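Local coordinates for BH0493 protein (Bacillus halodurans C-125, PDB 2QEE) that binds zinc and is a putative member of the amidohydrolase superfamily, whose catalytic domain is a TIM-like barrel, though its reaction is not established, at residues C[155-160]-C[214-219]; C[174-179]-C[239-244]. All coordinates share one frame; numbering follows the deposited sequence. Where two conformers were deposited one is given.

Contact 1. Residues C[155-160]-C[214-219]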
# COMPACT_ATOMS: atom_id res chain seq x y z
N ILE C 155 18.49 36.80 -13.24
CA ILE C 155 19.50 37.89 -13.17
C ILE C 155 20.95 37.39 -13.08
O ILE C 155 21.82 37.78 -13.90
CB ILE C 155 19.18 38.86 -12.01
CG1 ILE C 155 17.88 39.63 -12.32
CG2 ILE C 155 20.31 39.87 -11.85
CD1 ILE C 155 17.47 40.73 -11.30
N SER C 156 21.19 36.53 -12.09
CA SER C 156 22.52 35.98 -11.88
C SER C 156 23.02 35.29 -13.16
O SER C 156 24.19 35.45 -13.55
CB SER C 156 22.52 35.01 -10.69
OG SER C 156 22.10 35.66 -9.49
N TRP C 157 22.14 34.53 -13.81
CA TRP C 157 22.50 33.84 -15.03
C TRP C 157 22.88 34.85 -16.10
O TRP C 157 23.89 34.71 -16.76
CB TRP C 157 21.34 32.99 -15.53
CG TRP C 157 21.16 31.75 -14.63
CD1 TRP C 157 20.13 31.50 -13.76
CD2 TRP C 157 22.07 30.64 -14.52
NE1 TRP C 157 20.33 30.28 -13.11
CE2 TRP C 157 21.51 29.73 -13.57
CE3 TRP C 157 23.28 30.30 -15.14
CZ2 TRP C 157 22.16 28.53 -13.21
CZ3 TRP C 157 23.92 29.10 -14.79
CH2 TRP C 157 23.34 28.23 -13.82
N LEU C 158 22.00 35.83 -16.26
CA LEU C 158 22.24 36.87 -17.27
C LEU C 158 23.46 37.72 -16.94
O LEU C 158 24.10 38.23 -17.86
CB LEU C 158 20.96 37.69 -17.51
CG LEU C 158 19.82 36.94 -18.26
CD1 LEU C 158 18.58 37.80 -18.41
CD2 LEU C 158 20.20 36.29 -19.63
N GLU C 159 23.77 37.87 -15.66
CA GLU C 159 25.01 38.56 -15.23
C GLU C 159 26.25 37.72 -15.41
O GLU C 159 27.35 38.20 -15.11
CB GLU C 159 24.93 39.01 -13.77
CG GLU C 159 23.98 40.13 -13.51
CD GLU C 159 23.90 40.49 -12.05
OE1 GLU C 159 23.39 41.60 -11.74
OE2 GLU C 159 24.34 39.69 -11.19
N GLY C 160 26.11 36.49 -15.91
CA GLY C 160 27.28 35.68 -16.20
C GLY C 160 27.77 34.83 -15.03
O GLY C 160 28.78 34.12 -15.17
N ILE C 214 19.90 25.89 -22.22
CA ILE C 214 20.81 24.74 -22.15
C ILE C 214 22.24 25.23 -22.28
O ILE C 214 23.07 24.89 -21.47
CB ILE C 214 20.49 23.69 -23.22
CG1 ILE C 214 19.20 22.91 -22.84
CG2 ILE C 214 21.71 22.69 -23.36
CD1 ILE C 214 18.64 22.10 -23.95
N GLU C 215 22.51 26.09 -23.26
CA GLU C 215 23.84 26.62 -23.49
C GLU C 215 24.32 27.40 -22.27
O GLU C 215 25.44 27.24 -21.79
CB GLU C 215 23.80 27.52 -24.73
CG GLU C 215 25.02 28.39 -24.94
CD GLU C 215 24.95 29.15 -26.25
OE1 GLU C 215 23.83 29.32 -26.80
OE2 GLU C 215 26.03 29.56 -26.74
N ARG C 216 23.45 28.25 -21.76
CA ARG C 216 23.75 29.06 -20.61
C ARG C 216 24.01 28.27 -19.30
O ARG C 216 24.96 28.57 -18.54
CB ARG C 216 22.62 30.05 -20.41
CG ARG C 216 22.95 31.18 -19.48
CD ARG C 216 21.90 32.32 -19.61
NE ARG C 216 21.93 33.06 -20.90
CZ ARG C 216 20.92 33.11 -21.77
NH1 ARG C 216 19.78 32.49 -21.55
NH2 ARG C 216 21.05 33.81 -22.89
N MET C 217 23.15 27.30 -19.01
CA MET C 217 23.14 26.66 -17.68
C MET C 217 23.92 25.36 -17.63
O MET C 217 24.30 24.91 -16.53
CB MET C 217 21.70 26.33 -17.30
CG MET C 217 20.88 27.49 -16.83
SD MET C 217 19.25 26.87 -16.31
CE MET C 217 18.52 28.41 -15.74
N ASP C 218 24.10 24.74 -18.79
CA ASP C 218 24.65 23.40 -18.92
C ASP C 218 23.91 22.41 -17.98
O ASP C 218 24.54 21.67 -17.25
CB ASP C 218 26.14 23.37 -18.62
CG ASP C 218 26.76 22.03 -18.99
OD1 ASP C 218 26.18 21.27 -19.82
OD2 ASP C 218 27.83 21.72 -18.44
N PRO C 219 22.59 22.33 -18.11
CA PRO C 219 21.82 21.57 -17.10
C PRO C 219 22.09 20.07 -17.26
O PRO C 219 22.31 19.58 -18.39
CB PRO C 219 20.35 21.90 -17.50
CG PRO C 219 20.41 22.06 -19.00
CD PRO C 219 21.73 22.82 -19.20
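A Met-aromatic contact between Trp157 and Met217 joins the C-terminal ends of two helices of the amidohydrolase fold, 151-158 and 200-217. The methionine crosses the indole at about a right angle and lies over one face. Its CG sits 3.8 Å from the centroid of the six-membered ring of Trp157, only 3° from the ring normal, a CH-pi contact with CG almost directly above the ring centre. SD stands higher above the same ring, while CE, at the end of the extended chain, reaches over the pyrrole side, 3.7 Å from Trp157 NE1. Both side chains have CG beside the backbone N: in Trp157 (chi1 -73°) this brings the ring over to Met217, and in Met217 (chi1 -77°) it carries CG over the six-membered ring and CE over the five-membered one. Trp157 CZ3 also comes within 3.9 Å of Arg216 O, bringing the indole against the backbone of helix 200-217. Phe36 meets the indole edge-to-face, and Asn146 touches both Trp157 and Met217. Replacing the indole of Trp157 by an alanine here is likely to open a gap over the methionine, whose CG and CE would lose the flat surface they rest on. Toward the more exposed side, Arg216 takes up the packing with its aliphatic part, CD lying 4.2 Å from Trp157 CB. Its chain then bends and presents a face of the guanidinium to Leu158, whose CD2 methyl lies over the centre of that group, 3.9 Å from both Arg216 NE and Arg216 CZ.

Contact 2. Residues C[174-179]-C[239-244]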
# COMPACT_ATOMS: atom_id res chain seq x y z
N ASP C 174 8.29 24.25 -15.67
CA ASP C 174 6.85 24.26 -15.34
C ASP C 174 6.09 25.42 -16.06
O ASP C 174 5.07 25.17 -16.69
CB ASP C 174 6.64 24.31 -13.82
CG ASP C 174 7.15 23.02 -13.15
OD1 ASP C 174 8.14 22.49 -13.61
OD2 ASP C 174 6.54 22.54 -12.20
N PRO C 175 6.61 26.66 -15.96
CA PRO C 175 5.83 27.80 -16.52
C PRO C 175 5.64 27.66 -18.01
O PRO C 175 4.56 28.01 -18.54
CB PRO C 175 6.70 29.01 -16.18
CG PRO C 175 7.46 28.57 -14.88
CD PRO C 175 7.83 27.14 -15.29
N LEU C 176 6.66 27.15 -18.70
CA LEU C 176 6.55 26.87 -20.12
C LEU C 176 5.61 25.74 -20.49
O LEU C 176 4.78 25.88 -21.38
CB LEU C 176 7.92 26.64 -20.74
CG LEU C 176 7.95 26.24 -22.21
CD1 LEU C 176 7.64 27.52 -23.04
CD2 LEU C 176 9.33 25.68 -22.64
N LEU C 177 5.75 24.60 -19.84
CA LEU C 177 4.90 23.48 -20.21
C LEU C 177 3.47 23.58 -19.68
O LEU C 177 2.57 23.15 -20.37
CB LEU C 177 5.53 22.14 -19.73
CG LEU C 177 6.64 21.54 -20.60
CD1 LEU C 177 7.59 22.57 -21.02
CD2 LEU C 177 7.39 20.47 -19.82
N ASN C 178 3.32 24.08 -18.45
CA ASN C 178 2.05 24.04 -17.71
C ASN C 178 1.26 25.33 -17.82
O ASN C 178 0.05 25.32 -17.57
CB ASN C 178 2.29 23.78 -16.22
CG ASN C 178 2.86 22.39 -15.98
OD1 ASN C 178 2.82 21.54 -16.88
ND2 ASN C 178 3.47 22.19 -14.79
N GLU C 179 1.93 26.43 -18.15
CA GLU C 179 1.26 27.75 -18.19
C GLU C 179 1.57 28.51 -19.48
O GLU C 179 1.74 29.75 -19.46
CB GLU C 179 1.70 28.57 -16.98
CG GLU C 179 1.16 28.00 -15.68
CD GLU C 179 1.75 28.69 -14.51
OE1 GLU C 179 0.98 29.43 -13.83
OE2 GLU C 179 2.96 28.52 -14.26
N GLY C 239 1.33 19.03 -24.36
CA GLY C 239 1.52 17.82 -25.18
C GLY C 239 2.27 18.27 -26.43
O GLY C 239 3.16 17.54 -26.92
N ARG C 240 1.92 19.44 -26.96
CA ARG C 240 2.60 19.91 -28.19
C ARG C 240 4.04 20.34 -27.96
O ARG C 240 4.93 20.00 -28.77
CB ARG C 240 1.83 21.01 -28.93
CG ARG C 240 0.55 20.46 -29.50
CD ARG C 240 -0.19 21.48 -30.39
NE ARG C 240 -0.77 22.50 -29.54
CZ ARG C 240 -2.03 22.49 -29.11
NH1 ARG C 240 -2.89 21.54 -29.46
NH2 ARG C 240 -2.42 23.46 -28.31
N ILE C 241 4.26 21.08 -26.87
CA ILE C 241 5.61 21.53 -26.51
C ILE C 241 6.52 20.32 -26.24
O ILE C 241 7.64 20.24 -26.74
CB ILE C 241 5.61 22.48 -25.34
CG1 ILE C 241 4.88 23.81 -25.71
CG2 ILE C 241 7.07 22.78 -24.90
CD1 ILE C 241 4.61 24.75 -24.48
N ILE C 242 6.00 19.32 -25.49
CA ILE C 242 6.82 18.12 -25.22
C ILE C 242 7.16 17.37 -26.50
O ILE C 242 8.35 17.07 -26.78
CB ILE C 242 6.14 17.17 -24.19
CG1 ILE C 242 5.98 17.90 -22.86
CG2 ILE C 242 6.92 15.81 -24.08
CD1 ILE C 242 5.23 17.07 -21.75
N ARG C 243 6.13 17.13 -27.32
CA ARG C 243 6.27 16.39 -28.60
C ARG C 243 7.17 17.14 -29.59
O ARG C 243 8.15 16.58 -30.11
CB ARG C 243 4.91 16.15 -29.27
CG ARG C 243 4.95 15.28 -30.52
CD ARG C 243 3.66 15.39 -31.35
NE ARG C 243 3.30 16.78 -31.67
CZ ARG C 243 2.05 17.25 -31.83
NH1 ARG C 243 1.01 16.45 -31.71
NH2 ARG C 243 1.85 18.53 -32.09
N ASP C 244 6.85 18.40 -29.82
CA ASP C 244 7.48 19.14 -30.92
C ASP C 244 8.79 19.81 -30.56
O ASP C 244 9.59 20.09 -31.47
CB ASP C 244 6.53 20.22 -31.48
CG ASP C 244 5.32 19.65 -32.17
OD1 ASP C 244 5.32 18.47 -32.57
OD2 ASP C 244 4.33 20.44 -32.30
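Ile241 projects from helix 237-253 toward the short helix 174-178 and meets two successive residues there, Leu176 and Leu177, with its two branches. The helix segments pass 9.7 Å apart at an angle of 109°, close to perpendicular, so the contact is confined to a small buried patch. Leu177 and Ile241 bury the most surface in it, and their CA atoms are the nearest across the two segments. The CG2 branch of Ile241 packs against Leu177 CD1 at 3.9 Å, the two side chains crossing obliquely. The other branch is placed by a first torsion that sets CG1 beside the backbone N (chi1 -65°), with CD1 extended beyond it; this brings the terminal methyl to 3.3 Å from Leu176 O, a close approach of methyl to carbonyl. The same methyl lies 4.3 Å from Leu176 CG, a looser apolar contact. On the other prong of Leu177, CD2 reaches Ile242 CG1 at 4.2 Å, so that its two methyls address neighbouring residues of the long helix.

Further along that helix, Leu246 adds to the cover of Leu177, whose other neighbours include Val224 of strand 222-226. Leu176 turns to Val206 and Leu210 of helix 200-217. The short helix is thus wedged among strand 222-226 and helices 200-217 and 237-253. No hydrogen bond links the two segments, and Leu176 O, buried under the Ile241 methyl, has no hydrogen-bonding partner in the model. Cohesion therefore rests on apolar packing and shape, and burying this carbonyl probably carries a modest polar cost.

In the fold
The two contacts interleave along the chain: 155-160 of contact 1 is followed by 174-179 of contact 2, then 214-219 and 239-244 come in the same alternating order. Their centres lie 21 Å apart, with nearest atoms about 10 Å from each other, so they do not touch. Helix 200-217 connects them, since its C-terminal end forms one half of contact 1 while Val206 and Leu210 farther back pack on Leu176 of contact 2; Ile214 also touches Val249 and His253 of helix 237-253. Each contact is centred 21 Å from the middle of the chain, away from the zinc site of His28, His30 and Asp357.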